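Local coordinates for DegV family protein (Eubacterium eligens, PDB 3FDJ) that is of unknown function but, as a DegV family member, probably binds a fatty acid or a similar lipid in the cleft between its two domains, at residues A85-T90 against H193-A198; K116-Q121 against T153-S158. All blocks are in the same frame, centred on the assembly; numbering follows the deposited sequence.

Interaction 1. Residues A85-T90 against H193-A198; sequences AGMSGT and HGTLEA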
loop_
_atom_site.group_PDB
_atom_site.type_symbol
_atom_site.label_atom_id
_atom_site.label_comp_id
_atom_site.label_asym_id
_atom_site.label_seq_id
_atom_site.Cartn_x
_atom_site.Cartn_y
_atom_site.Cartn_z
ATOM N N ALA A 85 -2.691 0.273 -10.757
ATOM C CA ALA A 85 -3.629 0.577 -11.823
ATOM C C ALA A 85 -4.475 -0.651 -12.152
ATOM O O ALA A 85 -5.512 -0.546 -12.801
ATOM C CB ALA A 85 -2.871 1.043 -13.058
ATOM N N GLY A 86 -4.038 -1.816 -11.696
ATOM C CA GLY A 86 -4.756 -3.051 -11.918
ATOM C C GLY A 86 -5.997 -3.198 -11.071
ATOM O O GLY A 86 -6.827 -4.076 -11.362
HETATM N N MSE A 87 -6.134 -2.406 -10.006
HETATM C CA MSE A 87 -7.304 -2.506 -9.133
HETATM C C MSE A 87 -8.020 -1.212 -8.792
HETATM O O MSE A 87 -9.022 -1.230 -8.063
HETATM C CB MSE A 87 -6.888 -3.221 -7.869
HETATM C CG MSE A 87 -6.412 -4.613 -8.243
HETATM SE SE MSE A 87 -6.893 -5.830 -6.931
HETATM C CE MSE A 87 -5.418 -5.184 -5.971
ATOM N N SER A 88 -7.542 -0.100 -9.347
ATOM C CA SER A 88 -8.051 1.200 -8.968
ATOM C C SER A 88 -7.868 2.191 -10.094
ATOM O O SER A 88 -6.887 2.124 -10.825
ATOM C CB SER A 88 -7.291 1.693 -7.741
ATOM O OG SER A 88 -7.615 3.020 -7.378
ATOM N N GLY A 89 -8.795 3.146 -10.171
ATOM C CA GLY A 89 -8.660 4.327 -11.026
ATOM C C GLY A 89 -7.710 5.419 -10.528
ATOM O O GLY A 89 -7.587 6.483 -11.146
ATOM N N THR A 90 -6.994 5.165 -9.444
ATOM C CA THR A 90 -6.101 6.165 -8.865
ATOM C C THR A 90 -4.991 6.616 -9.793
ATOM O O THR A 90 -4.783 7.827 -9.975
ATOM C CB THR A 90 -5.536 5.707 -7.523
ATOM O OG1 THR A 90 -6.620 5.474 -6.617
ATOM C CG2 THR A 90 -4.639 6.785 -6.924
ATOM N N HIS A 193 0.504 -8.565 -12.624
ATOM C CA HIS A 193 -0.482 -7.650 -13.217
ATOM C C HIS A 193 -1.019 -6.620 -12.248
ATOM O O HIS A 193 -1.987 -5.915 -12.572
ATOM C CB HIS A 193 -1.670 -8.446 -13.768
ATOM C CG HIS A 193 -1.267 -9.533 -14.704
ATOM N ND1 HIS A 193 -0.800 -9.280 -15.975
ATOM C CD2 HIS A 193 -1.231 -10.878 -14.547
ATOM C CE1 HIS A 193 -0.504 -10.422 -16.570
ATOM N NE2 HIS A 193 -0.753 -11.407 -15.725
ATOM N N GLY A 194 -0.442 -6.548 -11.047
ATOM C CA GLY A 194 -0.921 -5.624 -10.058
ATOM C C GLY A 194 -2.295 -5.972 -9.527
ATOM O O GLY A 194 -3.088 -5.080 -9.216
ATOM N N THR A 195 -2.564 -7.267 -9.370
ATOM C CA THR A 195 -3.801 -7.714 -8.774
ATOM C C THR A 195 -3.497 -8.621 -7.587
ATOM O O THR A 195 -2.349 -9.016 -7.362
ATOM C CB THR A 195 -4.665 -8.469 -9.796
ATOM O OG1 THR A 195 -3.939 -9.611 -10.270
ATOM C CG2 THR A 195 -5.025 -7.559 -10.978
ATOM N N LEU A 196 -4.520 -8.932 -6.810
ATOM C CA LEU A 196 -4.353 -9.742 -5.616
ATOM C C LEU A 196 -4.414 -11.196 -6.046
ATOM O O LEU A 196 -5.419 -11.640 -6.601
ATOM C CB LEU A 196 -5.454 -9.452 -4.603
ATOM C CG LEU A 196 -5.439 -10.260 -3.312
ATOM C CD1 LEU A 196 -4.126 -10.154 -2.531
ATOM C CD2 LEU A 196 -6.609 -9.818 -2.432
ATOM N N GLU A 197 -3.312 -11.905 -5.843
ATOM C CA GLU A 197 -3.204 -13.302 -6.234
ATOM C C GLU A 197 -3.224 -14.128 -4.953
ATOM O O GLU A 197 -2.327 -14.001 -4.152
ATOM C CB GLU A 197 -1.881 -13.484 -6.955
ATOM C CG GLU A 197 -1.631 -14.818 -7.574
ATOM C CD GLU A 197 -0.669 -14.643 -8.725
ATOM O OE1 GLU A 197 0.509 -14.319 -8.452
ATOM O OE2 GLU A 197 -1.101 -14.760 -9.899
ATOM N N ALA A 198 -4.244 -14.964 -4.764
ATOM C CA ALA A 198 -4.332 -15.767 -3.543
ATOM C C ALA A 198 -3.347 -16.946 -3.632
ATOM O O ALA A 198 -3.294 -17.644 -4.632
ATOM C CB ALA A 198 -5.784 -16.250 -3.321
#

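Interaction 2. Residues K116-Q121 against T153-S158; sequences KSTGPQ and TRLFCS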
loop_
_atom_site.group_PDB
_atom_site.type_symbol
_atom_site.label_atom_id
_atom_site.label_comp_id
_atom_site.label_asym_id
_atom_site.label_seq_id
_atom_site.Cartn_x
_atom_site.Cartn_y
_atom_site.Cartn_z
ATOM N N LYS A 116 1.992 -0.970 -8.919
ATOM C CA LYS A 116 1.575 -2.352 -9.145
ATOM C C LYS A 116 1.282 -3.060 -7.809
ATOM O O LYS A 116 1.268 -4.282 -7.725
ATOM C CB LYS A 116 2.633 -3.113 -9.934
ATOM C CG LYS A 116 3.114 -2.424 -11.207
ATOM C CD LYS A 116 4.115 -3.355 -11.891
ATOM C CE LYS A 116 4.851 -2.734 -13.037
ATOM N NZ LYS A 116 5.666 -3.797 -13.707
ATOM N N SER A 117 1.007 -2.279 -6.782
ATOM C CA SER A 117 0.791 -2.819 -5.469
ATOM C C SER A 117 0.047 -1.822 -4.567
ATOM O O SER A 117 -0.818 -1.084 -5.030
ATOM C CB SER A 117 2.160 -3.199 -4.889
ATOM O OG SER A 117 2.037 -4.005 -3.716
ATOM N N THR A 118 0.359 -1.847 -3.275
ATOM C CA THR A 118 -0.321 -1.023 -2.278
ATOM C C THR A 118 0.523 -0.991 -1.013
ATOM O O THR A 118 1.498 -1.747 -0.881
ATOM C CB THR A 118 -1.717 -1.585 -1.949
ATOM O OG1 THR A 118 -2.494 -0.568 -1.301
ATOM C CG2 THR A 118 -1.622 -2.860 -1.069
ATOM N N GLY A 119 0.135 -0.117 -0.091
ATOM C CA GLY A 119 0.627 -0.127 1.274
ATOM C C GLY A 119 2.128 -0.179 1.391
ATOM O O GLY A 119 2.816 0.714 0.894
ATOM N N PRO A 120 2.651 -1.222 2.069
ATOM C CA PRO A 120 4.071 -1.201 2.354
ATOM C C PRO A 120 4.976 -1.239 1.142
ATOM O O PRO A 120 6.119 -0.800 1.236
ATOM C CB PRO A 120 4.282 -2.434 3.252
ATOM C CG PRO A 120 3.133 -3.305 2.971
ATOM C CD PRO A 120 1.987 -2.346 2.728
ATOM N N GLN A 121 4.495 -1.756 0.012
ATOM C CA GLN A 121 5.300 -1.710 -1.212
ATOM C C GLN A 121 5.415 -0.272 -1.742
ATOM O O GLN A 121 6.497 0.145 -2.189
ATOM C CB GLN A 121 4.757 -2.698 -2.260
ATOM C CG GLN A 121 5.695 -2.942 -3.478
ATOM C CD GLN A 121 5.512 -4.314 -4.148
ATOM O OE1 GLN A 121 4.500 -4.988 -3.968
ATOM N NE2 GLN A 121 6.477 -4.698 -4.994
ATOM N N THR A 153 11.276 -6.101 -5.489
ATOM C CA THR A 153 10.420 -5.930 -4.312
ATOM C C THR A 153 9.187 -6.842 -4.455
ATOM O O THR A 153 8.777 -7.145 -5.573
ATOM C CB THR A 153 9.956 -4.452 -4.084
ATOM O OG1 THR A 153 9.110 -4.030 -5.162
ATOM C CG2 THR A 153 11.154 -3.491 -3.963
ATOM N N ARG A 154 8.616 -7.278 -3.327
ATOM C CA ARG A 154 7.455 -8.140 -3.304
ATOM C C ARG A 154 6.517 -7.724 -2.196
ATOM O O ARG A 154 6.927 -7.044 -1.253
ATOM C CB ARG A 154 7.854 -9.582 -3.054
ATOM C CG ARG A 154 8.657 -10.223 -4.190
ATOM C CD ARG A 154 7.855 -10.423 -5.489
ATOM N NE ARG A 154 6.656 -11.231 -5.284
ATOM C CZ ARG A 154 6.585 -12.559 -5.265
ATOM N NH1 ARG A 154 7.661 -13.311 -5.479
ATOM N NH2 ARG A 154 5.398 -13.149 -5.061
ATOM N N LEU A 155 5.270 -8.160 -2.308
ATOM C CA LEU A 155 4.280 -7.953 -1.278
ATOM C C LEU A 155 3.556 -9.248 -0.970
ATOM O O LEU A 155 3.165 -9.978 -1.882
ATOM C CB LEU A 155 3.259 -6.893 -1.708
ATOM C CG LEU A 155 2.123 -6.626 -0.711
ATOM C CD1 LEU A 155 1.767 -5.131 -0.712
ATOM C CD2 LEU A 155 0.909 -7.469 -0.999
ATOM N N PHE A 156 3.337 -9.497 0.313
ATOM C CA PHE A 156 2.495 -10.591 0.757
ATOM C C PHE A 156 1.499 -10.064 1.777
ATOM O O PHE A 156 1.774 -9.076 2.492
ATOM C CB PHE A 156 3.339 -11.706 1.380
ATOM C CG PHE A 156 4.311 -12.328 0.433
ATOM C CD1 PHE A 156 3.888 -13.283 -0.499
ATOM C CD2 PHE A 156 5.645 -11.937 0.429
ATOM C CE1 PHE A 156 4.779 -13.829 -1.411
ATOM C CE2 PHE A 156 6.540 -12.504 -0.471
ATOM C CZ PHE A 156 6.108 -13.438 -1.394
ATOM N N CYS A 157 0.348 -10.718 1.869
ATOM C CA CYS A 157 -0.650 -10.313 2.837
ATOM C C CYS A 157 -1.297 -11.535 3.459
ATOM O O CYS A 157 -1.256 -12.618 2.894
ATOM C CB CYS A 157 -1.698 -9.404 2.205
ATOM S SG CYS A 157 -2.638 -10.156 0.913
ATOM N N SER A 158 -1.867 -11.343 4.633
ATOM C CA SER A 158 -2.737 -12.339 5.247
ATOM C C SER A 158 -3.995 -11.640 5.745
ATOM O O SER A 158 -3.926 -10.738 6.596
ATOM C CB SER A 158 -2.011 -13.032 6.390
ATOM O OG SER A 158 -2.828 -14.063 6.925
#

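Interaction 1. Residues A85-T90 against H193-A198
Gly86 and Gly194 bring the two backbones together, their CA atoms 5.0 Å apart, with no hydrogen bond directly from one segment to the other. This is a meeting of loops across the two-domain DegV fold: 85-90 follows strand 77-82 of one sheet and leads into helix 90-102, while 193-198 runs from a turn into edge strand 196-203 of the other. Gly194 turns at a positive phi of 68°, and a side chain on Gly86 would run into the carbonyl oxygens of His193 and Gly194. Just outside the segments, the hydroxyl of Thr84 bonds both Gly86 N and Gly194 O, tying the loops together.

Selenomethionine Met87 makes most of the side-chain contact. Its CG lies anti to its own carbonyl carbon (chi1 -61°), which carries the chain across to the opposite loop, where CG sits 3.5 Å from Gly194 O. The chain then bends, bringing SE within 3.9 Å of Leu196 N, and CE packs loosely on Leu196 CB at 4.5 Å. Thr195 adds its methyl, CG2, 3.9 Å from Gly86 O, while its hydroxyl turns to Ser191. Farther along the first loop, Gly89 takes the N-cap position of helix 90-102. There Ser88 OG, which also hydrogen-bonds a bound hexaethylene glycol, is 2.8 Å from Thr90 OG1, a hydrogen bond between two hydroxyls.

Interaction 2. Residues K116-Q121 against T153-S158
Gln121 reaches Thr153 with its amide, NE2 donating to OG1 at 2.7 Å with an N-H...O angle of 147° and the hydroxyl lying a little out of the amide plane. The other end of the amide, OE1, presses on Leu155 CB at 3.2 Å. Leu155 in turn brings CD1 against the loop that leads into helix 120-134, 3.2 Å from Ser117 OG and 3.4 Å from Thr118 O, with Pro120 CG more loosely against the same methyl. This seats the first turn of helix 120-134 on strand 153-159, a strand inside the mixed sheet of the second domain. With CG anti to its backbone N (chi1 -168°) and the chain extended beyond, Gln121 spans from helix to strand. Two hydroxyls set the rotation of its amide: Ser117 OG donates to OE1 at 2.7 Å, and Thr153 OG1, held in turn by Met150 O, accepts the N-H of NE2. A leucine here would probably leave both hydroxyls without their amide partner in a buried spot and free Ser117 OG to turn. Within the turn, Gln121 N bonds Thr118 O at 3.1 Å; behind it, Ile272 and Ser274 of neighbouring strand 271-276 pack against Pro120.

How the interactions relate
Along the chain the order is 85-90, 116-121, 153-158, 193-198, so interaction 2 forms within the span that interaction 1 brackets. Their centres are about 11 Å apart. Each joins a loop following a strand of the first sheet, 77-82 or 109-114, to the second mixed sheet, where strands 153-159 and 196-203 flank strand 184-190. They touch directly where Leu196 CD1 packs 3.8 Å from Cys157 SG, and a backbone bond between Ser117 and Thr84, the residue just before 85-90, links them at one remove. Interaction 1 is at the surface and interaction 2 is buried. Hexaethylene glycol, probably from the crystallisation liquor, lies near Met87 and Leu155, consistent with a ligand cleft between the domains.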